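Local coordinates for spectinomycin phosphotransferase (Legionella pneumophila serogroup 1, PDB 3I0O), which probably transfers a phosphate group from a nucleotide to the aminocyclitol antibiotic spectinomycin, as the related aminoglycoside phosphotransferases of the protein-kinase clan do for their substrates, at residues 79-84 and 99-104; 119-124 and 224-229; 168-173 and 305-310. All blocks are in the same frame, centred on the assembly; numbering follows the deposited sequence.

Contact 1 (79-84 and 99-104). With ADP (adenosine-5'-diphosphate), chain B.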
# COMPACT_ATOMS: atom_id res chain seq x y z
N PHE A 79 1.83 -3.26 -16.74
CA PHE A 79 3.01 -2.64 -17.35
C PHE A 79 2.66 -1.30 -17.99
O PHE A 79 1.71 -1.18 -18.76
CB PHE A 79 3.63 -3.57 -18.40
CG PHE A 79 5.07 -3.25 -18.71
CD1 PHE A 79 6.07 -3.56 -17.79
CD2 PHE A 79 5.43 -2.62 -19.90
CE1 PHE A 79 7.41 -3.25 -18.05
CE2 PHE A 79 6.77 -2.30 -20.17
CZ PHE A 79 7.77 -2.62 -19.24
N PRO A 80 3.45 -0.26 -17.68
CA PRO A 80 3.22 1.09 -18.22
C PRO A 80 3.30 1.13 -19.75
O PRO A 80 3.83 0.24 -20.39
CB PRO A 80 4.35 1.92 -17.59
CG PRO A 80 4.75 1.14 -16.37
CD PRO A 80 4.66 -0.30 -16.85
N ILE A 81 2.75 2.20 -20.31
CA ILE A 81 2.76 2.41 -21.74
C ILE A 81 3.99 3.25 -22.08
O ILE A 81 4.31 4.20 -21.38
CB ILE A 81 1.48 3.13 -22.15
CG1 ILE A 81 0.31 2.15 -22.00
CG2 ILE A 81 1.57 3.64 -23.57
CD1 ILE A 81 -0.98 2.82 -21.81
N HIS A 82 4.69 2.88 -23.16
CA HIS A 82 5.90 3.57 -23.60
C HIS A 82 5.67 4.93 -24.24
O HIS A 82 4.70 5.13 -24.98
CB HIS A 82 6.68 2.72 -24.62
CG HIS A 82 7.22 1.43 -24.07
ND1 HIS A 82 6.47 0.28 -24.01
CD2 HIS A 82 8.43 1.13 -23.55
CE1 HIS A 82 7.20 -0.68 -23.47
NE2 HIS A 82 8.39 -0.19 -23.18
N THR A 83 6.58 5.86 -23.96
CA THR A 83 6.51 7.19 -24.56
C THR A 83 7.16 7.01 -25.95
O THR A 83 7.73 5.96 -26.25
CB THR A 83 7.33 8.24 -23.77
OG1 THR A 83 8.71 7.87 -23.77
CG2 THR A 83 6.85 8.34 -22.33
N LEU A 84 7.07 8.04 -26.78
CA LEU A 84 7.64 7.97 -28.12
C LEU A 84 9.15 7.78 -28.04
O LEU A 84 9.79 7.41 -29.02
CB LEU A 84 7.30 9.23 -28.91
CG LEU A 84 5.81 9.38 -29.25
CD1 LEU A 84 5.56 10.72 -29.92
CD2 LEU A 84 5.39 8.23 -30.14
N ALA A 99 1.57 6.48 -17.88
CA ALA A 99 0.33 5.96 -18.41
C ALA A 99 0.30 4.44 -18.33
O ALA A 99 1.33 3.77 -18.39
CB ALA A 99 0.17 6.42 -19.84
N TYR A 100 -0.90 3.89 -18.18
CA TYR A 100 -1.07 2.45 -18.12
C TYR A 100 -2.36 2.16 -18.84
O TYR A 100 -3.16 3.06 -19.06
CB TYR A 100 -1.26 1.93 -16.69
CG TYR A 100 -0.16 2.20 -15.71
CD1 TYR A 100 -0.08 3.42 -15.03
CD2 TYR A 100 0.78 1.22 -15.41
CE1 TYR A 100 0.91 3.65 -14.08
CE2 TYR A 100 1.77 1.43 -14.45
CZ TYR A 100 1.83 2.65 -13.79
OH TYR A 100 2.80 2.86 -12.84
N PRO A 101 -2.57 0.92 -19.26
CA PRO A 101 -3.86 0.68 -19.91
C PRO A 101 -4.86 0.75 -18.75
O PRO A 101 -4.48 0.57 -17.59
CB PRO A 101 -3.71 -0.72 -20.47
CG PRO A 101 -2.72 -1.38 -19.54
CD PRO A 101 -1.71 -0.28 -19.30
N PHE A 102 -6.13 1.01 -19.04
CA PHE A 102 -7.11 1.09 -17.98
C PHE A 102 -7.69 -0.29 -17.70
O PHE A 102 -8.11 -0.98 -18.63
CB PHE A 102 -8.24 2.05 -18.36
CG PHE A 102 -9.09 2.49 -17.20
CD1 PHE A 102 -8.82 3.69 -16.56
CD2 PHE A 102 -10.14 1.70 -16.74
CE1 PHE A 102 -9.60 4.11 -15.46
CE2 PHE A 102 -10.92 2.11 -15.65
CZ PHE A 102 -10.65 3.32 -15.01
N ILE A 103 -7.69 -0.67 -16.43
CA ILE A 103 -8.23 -1.97 -15.98
C ILE A 103 -9.51 -1.68 -15.18
O ILE A 103 -9.48 -0.99 -14.16
CB ILE A 103 -7.20 -2.70 -15.07
CG1 ILE A 103 -5.87 -2.89 -15.81
CG2 ILE A 103 -7.76 -4.04 -14.60
CD1 ILE A 103 -5.95 -3.82 -16.99
N HIS A 104 -10.64 -2.21 -15.64
CA HIS A 104 -11.93 -1.97 -14.97
C HIS A 104 -12.23 -2.79 -13.71
O HIS A 104 -13.16 -2.47 -12.96
CB HIS A 104 -13.07 -2.16 -15.99
CG HIS A 104 -13.14 -1.08 -17.02
ND1 HIS A 104 -13.74 0.14 -16.78
CD2 HIS A 104 -12.63 -1.00 -18.27
CE1 HIS A 104 -13.60 0.92 -17.84
NE2 HIS A 104 -12.93 0.25 -18.76
PB ADP B . -2.39 4.89 -4.36
O1B ADP B . -1.03 4.52 -3.90
O2B ADP B . -2.78 6.32 -4.42
O3B ADP B . -3.47 4.11 -3.43
PA ADP B . -2.85 2.69 -6.17
O1A ADP B . -1.81 2.29 -7.14
O2A ADP B . -3.01 1.91 -4.92
O3A ADP B . -2.63 4.26 -5.83
O5' ADP B . -4.28 2.71 -6.93
C5' ADP B . -5.47 3.18 -6.26
C4' ADP B . -6.73 2.86 -7.07
O4' ADP B . -6.63 3.36 -8.41
C3' ADP B . -7.01 1.36 -7.26
O3' ADP B . -7.90 0.90 -6.23
C2' ADP B . -7.75 1.35 -8.61
O2' ADP B . -9.15 1.63 -8.38
C1' ADP B . -7.15 2.50 -9.44
N9 ADP B . -6.16 2.05 -10.48
C8 ADP B . -4.80 1.85 -10.35
N7 ADP B . -4.21 1.46 -11.44
C5 ADP B . -5.24 1.38 -12.37
C6 ADP B . -5.29 1.00 -13.76
N6 ADP B . -4.22 0.63 -14.45
N1 ADP B . -6.51 1.04 -14.39
C2 ADP B . -7.60 1.42 -13.70
N3 ADP B . -7.67 1.78 -12.41
C4 ADP B . -6.44 1.74 -11.80
O HOH W 1 4.25 5.87 -19.25

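Contact 2 (119-124 and 224-229)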
# COMPACT_ATOMS: atom_id res chain seq x y z
N LYS A 119 -5.17 -19.00 -4.88
CA LYS A 119 -4.04 -19.87 -5.16
C LYS A 119 -3.09 -19.14 -6.10
O LYS A 119 -1.87 -19.21 -5.97
CB LYS A 119 -4.52 -21.16 -5.83
CG LYS A 119 -3.44 -22.22 -6.02
CD LYS A 119 -4.05 -23.53 -6.54
CE LYS A 119 -3.10 -24.72 -6.45
NZ LYS A 119 -1.86 -24.54 -7.26
N GLN A 120 -3.67 -18.41 -7.05
CA GLN A 120 -2.90 -17.66 -8.02
C GLN A 120 -2.12 -16.53 -7.35
O GLN A 120 -1.01 -16.21 -7.75
CB GLN A 120 -3.83 -17.10 -9.09
CG GLN A 120 -3.12 -16.60 -10.32
CD GLN A 120 -4.00 -15.68 -11.13
OE1 GLN A 120 -5.23 -15.79 -11.11
NE2 GLN A 120 -3.38 -14.76 -11.86
N LEU A 121 -2.72 -15.90 -6.34
CA LEU A 121 -2.05 -14.81 -5.65
C LEU A 121 -0.87 -15.36 -4.85
O LEU A 121 0.19 -14.74 -4.79
CB LEU A 121 -3.01 -14.07 -4.71
CG LEU A 121 -2.38 -12.88 -3.99
CD1 LEU A 121 -1.94 -11.86 -5.01
CD2 LEU A 121 -3.36 -12.25 -3.01
N GLY A 122 -1.04 -16.52 -4.25
CA GLY A 122 0.04 -17.11 -3.49
C GLY A 122 1.18 -17.50 -4.42
O GLY A 122 2.36 -17.34 -4.10
N LYS A 123 0.81 -18.01 -5.59
CA LYS A 123 1.80 -18.41 -6.56
C LYS A 123 2.60 -17.20 -7.05
O LYS A 123 3.82 -17.28 -7.18
CB LYS A 123 1.13 -19.12 -7.75
CG LYS A 123 2.12 -19.59 -8.80
CD LYS A 123 1.52 -20.60 -9.76
CE LYS A 123 2.62 -21.19 -10.65
NZ LYS A 123 2.12 -22.27 -11.55
N VAL A 124 1.91 -16.10 -7.30
CA VAL A 124 2.55 -14.88 -7.77
C VAL A 124 3.39 -14.18 -6.71
O VAL A 124 4.43 -13.61 -7.03
CB VAL A 124 1.52 -13.87 -8.32
CG1 VAL A 124 2.21 -12.56 -8.68
CG2 VAL A 124 0.83 -14.45 -9.54
N GLU A 224 -8.27 -15.29 -13.11
CA GLU A 224 -6.86 -15.39 -13.45
C GLU A 224 -6.37 -14.03 -13.92
O GLU A 224 -5.17 -13.82 -14.13
CB GLU A 224 -6.62 -16.45 -14.54
CG GLU A 224 -5.15 -16.66 -14.89
CD GLU A 224 -4.71 -18.12 -14.78
OE1 GLU A 224 -5.34 -18.98 -15.44
OE2 GLU A 224 -3.73 -18.40 -14.05
N SER A 225 -7.29 -13.10 -14.09
CA SER A 225 -6.89 -11.77 -14.49
C SER A 225 -6.96 -10.85 -13.27
O SER A 225 -7.80 -9.96 -13.19
CB SER A 225 -7.78 -11.23 -15.63
OG SER A 225 -9.10 -10.96 -15.21
N ILE A 226 -6.08 -11.11 -12.30
CA ILE A 226 -5.98 -10.30 -11.09
C ILE A 226 -4.68 -9.52 -11.26
O ILE A 226 -3.81 -9.93 -12.03
CB ILE A 226 -5.91 -11.15 -9.81
CG1 ILE A 226 -4.59 -11.91 -9.74
CG2 ILE A 226 -7.08 -12.13 -9.78
CD1 ILE A 226 -4.47 -12.82 -8.53
N TYR A 227 -4.55 -8.40 -10.55
CA TYR A 227 -3.37 -7.55 -10.68
C TYR A 227 -2.88 -6.95 -9.37
O TYR A 227 -3.68 -6.42 -8.59
CB TYR A 227 -3.66 -6.39 -11.62
CG TYR A 227 -4.24 -6.79 -12.96
CD1 TYR A 227 -3.42 -7.05 -14.05
CD2 TYR A 227 -5.62 -6.87 -13.14
CE1 TYR A 227 -3.95 -7.39 -15.29
CE2 TYR A 227 -6.17 -7.20 -14.37
CZ TYR A 227 -5.33 -7.46 -15.44
OH TYR A 227 -5.87 -7.80 -16.67
N ILE A 228 -1.58 -7.01 -9.13
CA ILE A 228 -1.04 -6.40 -7.92
C ILE A 228 -0.58 -5.00 -8.32
O ILE A 228 0.29 -4.85 -9.17
CB ILE A 228 0.15 -7.16 -7.37
CG1 ILE A 228 -0.24 -8.61 -7.08
CG2 ILE A 228 0.65 -6.46 -6.11
CD1 ILE A 228 0.86 -9.43 -6.45
N ILE A 229 -1.18 -3.98 -7.72
CA ILE A 229 -0.85 -2.60 -8.03
C ILE A 229 -0.15 -1.91 -6.87
O ILE A 229 0.21 -2.56 -5.88
CB ILE A 229 -2.11 -1.80 -8.36
CG1 ILE A 229 -3.11 -1.91 -7.19
CG2 ILE A 229 -2.74 -2.34 -9.64
CD1 ILE A 229 -4.35 -1.05 -7.35

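Contact 3 (168-173 and 305-310)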
# COMPACT_ATOMS: atom_id res chain seq x y z
N ASP A 168 -11.68 21.68 17.53
CA ASP A 168 -13.04 21.71 17.00
C ASP A 168 -13.67 20.35 17.31
O ASP A 168 -13.06 19.54 18.01
CB ASP A 168 -13.01 21.99 15.48
CG ASP A 168 -12.43 20.85 14.66
OD1 ASP A 168 -11.56 20.12 15.18
OD2 ASP A 168 -12.83 20.70 13.49
N LYS A 169 -14.87 20.08 16.81
CA LYS A 169 -15.53 18.81 17.09
C LYS A 169 -14.71 17.58 16.72
O LYS A 169 -14.61 16.62 17.50
CB LYS A 169 -16.87 18.73 16.35
CG LYS A 169 -18.10 19.05 17.18
CD LYS A 169 -18.24 20.52 17.45
CE LYS A 169 -19.59 20.79 18.09
NZ LYS A 169 -19.73 22.21 18.51
N LEU A 170 -14.13 17.60 15.52
CA LEU A 170 -13.34 16.48 15.02
C LEU A 170 -12.17 16.13 15.93
O LEU A 170 -12.02 14.98 16.36
CB LEU A 170 -12.81 16.78 13.62
CG LEU A 170 -13.07 15.69 12.57
CD1 LEU A 170 -12.30 16.00 11.31
CD2 LEU A 170 -12.65 14.33 13.11
N THR A 171 -11.34 17.12 16.23
CA THR A 171 -10.18 16.91 17.08
C THR A 171 -10.60 16.29 18.41
O THR A 171 -9.96 15.35 18.90
CB THR A 171 -9.44 18.25 17.35
OG1 THR A 171 -8.95 18.78 16.11
CG2 THR A 171 -8.28 18.04 18.31
N ALA A 172 -11.68 16.81 18.98
CA ALA A 172 -12.22 16.33 20.24
C ALA A 172 -12.68 14.89 20.16
O ALA A 172 -12.36 14.08 21.03
CB ALA A 172 -13.38 17.21 20.68
N ALA A 173 -13.44 14.57 19.12
CA ALA A 173 -13.94 13.21 18.93
C ALA A 173 -12.78 12.23 18.80
O ALA A 173 -12.86 11.10 19.28
CB ALA A 173 -14.83 13.15 17.68
N SER A 305 -8.18 15.83 4.61
CA SER A 305 -7.93 14.43 4.92
C SER A 305 -8.37 13.98 6.33
O SER A 305 -8.63 12.80 6.54
CB SER A 305 -6.43 14.13 4.73
OG SER A 305 -5.62 15.00 5.50
N ARG A 306 -8.44 14.92 7.27
CA ARG A 306 -8.83 14.61 8.65
C ARG A 306 -10.05 13.72 8.72
O ARG A 306 -10.09 12.77 9.51
CB ARG A 306 -9.09 15.89 9.43
CG ARG A 306 -7.87 16.74 9.64
CD ARG A 306 -8.25 18.12 10.12
NE ARG A 306 -8.57 18.17 11.54
CZ ARG A 306 -9.62 18.80 12.05
NH1 ARG A 306 -10.47 19.44 11.24
NH2 ARG A 306 -9.82 18.81 13.36
N LEU A 307 -11.05 14.02 7.90
CA LEU A 307 -12.26 13.23 7.91
C LEU A 307 -11.91 11.76 7.65
O LEU A 307 -12.28 10.88 8.43
CB LEU A 307 -13.21 13.74 6.83
CG LEU A 307 -14.69 13.55 7.17
CD1 LEU A 307 -15.03 14.39 8.39
CD2 LEU A 307 -15.54 13.98 5.98
N GLU A 308 -11.21 11.51 6.55
CA GLU A 308 -10.79 10.15 6.21
C GLU A 308 -9.88 9.54 7.28
O GLU A 308 -10.09 8.42 7.72
CB GLU A 308 -10.08 10.11 4.86
CG GLU A 308 -11.01 9.97 3.68
CD GLU A 308 -10.39 9.17 2.57
OE1 GLU A 308 -9.33 9.59 2.04
OE2 GLU A 308 -10.94 8.10 2.23
N SER A 309 -8.85 10.29 7.67
CA SER A 309 -7.94 9.81 8.70
C SER A 309 -8.68 9.30 9.93
O SER A 309 -8.36 8.24 10.46
CB SER A 309 -6.97 10.91 9.11
OG SER A 309 -6.13 11.27 8.04
N PHE A 310 -9.68 10.05 10.40
CA PHE A 310 -10.43 9.63 11.57
C PHE A 310 -11.24 8.37 11.31
O PHE A 310 -11.22 7.43 12.11
CB PHE A 310 -11.37 10.74 12.06
CG PHE A 310 -12.05 10.42 13.36
CD1 PHE A 310 -11.31 9.96 14.45
CD2 PHE A 310 -13.42 10.61 13.51
CE1 PHE A 310 -11.92 9.71 15.67
CE2 PHE A 310 -14.04 10.36 14.73
CZ PHE A 310 -13.29 9.91 15.81

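Contact 1 (79-84 and 99-104)
I81 and A99 meet in a loop-to-strand contact on the nucleotide-binding sheet, where the loop that follows helix 59-71 runs beside strand 96-101 just before that strand leads into the adenine pocket. One direct backbone bond joins them: I81 N donates a hydrogen bond to A99 O at 2.9 Å, nearly straight at the hydrogen (165°). A water closes the exchange in the other direction, donating to I81 O and accepting from A99 N, so the backbones of these two residues are linked twice.

Apolar side chains pack around this pairing. P80 and Y100 lie side by side and point the same way, with P80 CG 3.6 Å from Y100 CE2; the approach to the ring is oblique. With CG1 beside its own backbone N (chi1 -70°), I81 carries CD1 over the Y100-P101 peptide, 3.3 Å from Y100 C, and on to the ring of P101, where it comes within 4.1 Å of CD.

From P101 onward the chain is the hinge between the two lobes of the kinase-like fold, and it reads adenine through its backbone in the way protein kinases do. ADP N6 donates to P101 O at 3.2 Å, while I103 N donates to ADP N1 at 2.9 Å, almost perfectly in line (176°). F102 adds a flat surface: ADP C2 sits over the centre of one face of its ring, 3.6 Å above the plane. On the side of strand 48-54, the backbones of Y100 and of F102, just past the strand's end, bond to F50 and S48, and ADP also takes a bond from K52 NZ.

Contact 2 (119-124 and 224-229)
Q120 and E224 supply the polar part of this contact, in which helix 115-130 packs beside the short strand 226-228. The side chain of Q120 leaves the helix extended, CG anti to the backbone N (chi1 -166°), and its NE2 donates to E224 O at 3.0 Å. The bond is somewhat bent, 148° at the hydrogen, with the donor above the carbonyl plane and the acceptor tilted out of the amide plane. NE2 has a second partner, OE2 of E76, so one amide nitrogen serves both a backbone carbonyl and a carboxylate. The E224 side chain crosses that of Q120 at about a right angle.

The apolar part begins beside the same amide, where I226 packs CG1 and CD1 against it, CG1 3.8 Å from NE2, and continues along the helix to L121 and V124. I226 CD1 also reaches L121 CB at 4.3 Å. I228 sends CD1 between two helix residues: it meets V124 CG1 tip to tip at 4.1 Å and L121 CD1 at 4.0 Å. The axes of segments 119-124 and 226-228 come within 10.0 Å of each other at 36°, a spacing these branched side chains bridge.

The chemistry is thus graded, an amide bonded at the partly exposed end giving way to buried hydrocarbon around I228; because D230, a magnesium ligand, follows two residues later, this packing joins the strand that leads to the metal site to helix 115-130.

Contact 3 (168-173 and 305-310)
D168 and R306 form the charged part of a contact between the first turns of two helices, 169-180 and 306-315. R306 NH2 donates to D168 OD1 at 2.8 Å, lying on the syn side of the carboxylate, and the oxygen is close to the guanidinium plane. A second, weak bond runs from NH1 to OD2 at 3.5 Å, so the salt bridge is two-pronged but uneven, with the two planes 29° apart. The bend in the arginine chain at chi3 (79°) helps turn the guanidinium edge toward the acid.

The same carboxylate also works within its own segment. T171 N donates to D168 OD1 at 3.2 Å from above the carboxylate plane, and T171 OG1 donates to it nearly along the C-O axis. Three donors therefore share OD1, an arrangement that probably stabilises its negative charge and holds the group against rotation.

Hydrocarbon covers the charged group: L170 CD1 lies over the centre of one guanidinium face, 3.9 Å above it. The apolar contacts proper begin with the other branch, CD2, which comes within 3.8 Å of F310 CD2, an oblique approach to the ring. L170 thus slides between R306 and F310, and A173 CB extends the patch along the helix, 4.0 Å from F310 CZ. L296 of helix 274-298 touches both L170 and F310.

The short helical segments 169-173 and 306-310 run nearly parallel, 18° apart, their axes 11.0 Å apart at closest, and D168 is the N-cap of its helix: this is an N-capping aspartate that doubles as the acid of an interhelical salt bridge, joining two helices at the protein surface.

How the contacts relate
Contacts 1 and 2 are neighbours, their centres about 19 Å apart, and they touch directly: I103 CG2 packs against Y227 CE2 at 3.5 Å. Strand 96-101 and helix 115-130 follow each other in the chain, so the hinge that holds adenine in contact 1 leads on to the helix of contact 2. Around the nucleotide the two are complementary, contact 1 bonding the base while I229 of contact 2 touches ADP and the I228 side chain lies about 9 Å from the magnesium ion. Contact 3 stands apart, its centre about 37 and 36 Å from those of contacts 1 and 2, though its F310 side chain is about 11 Å from bound spectinomycin.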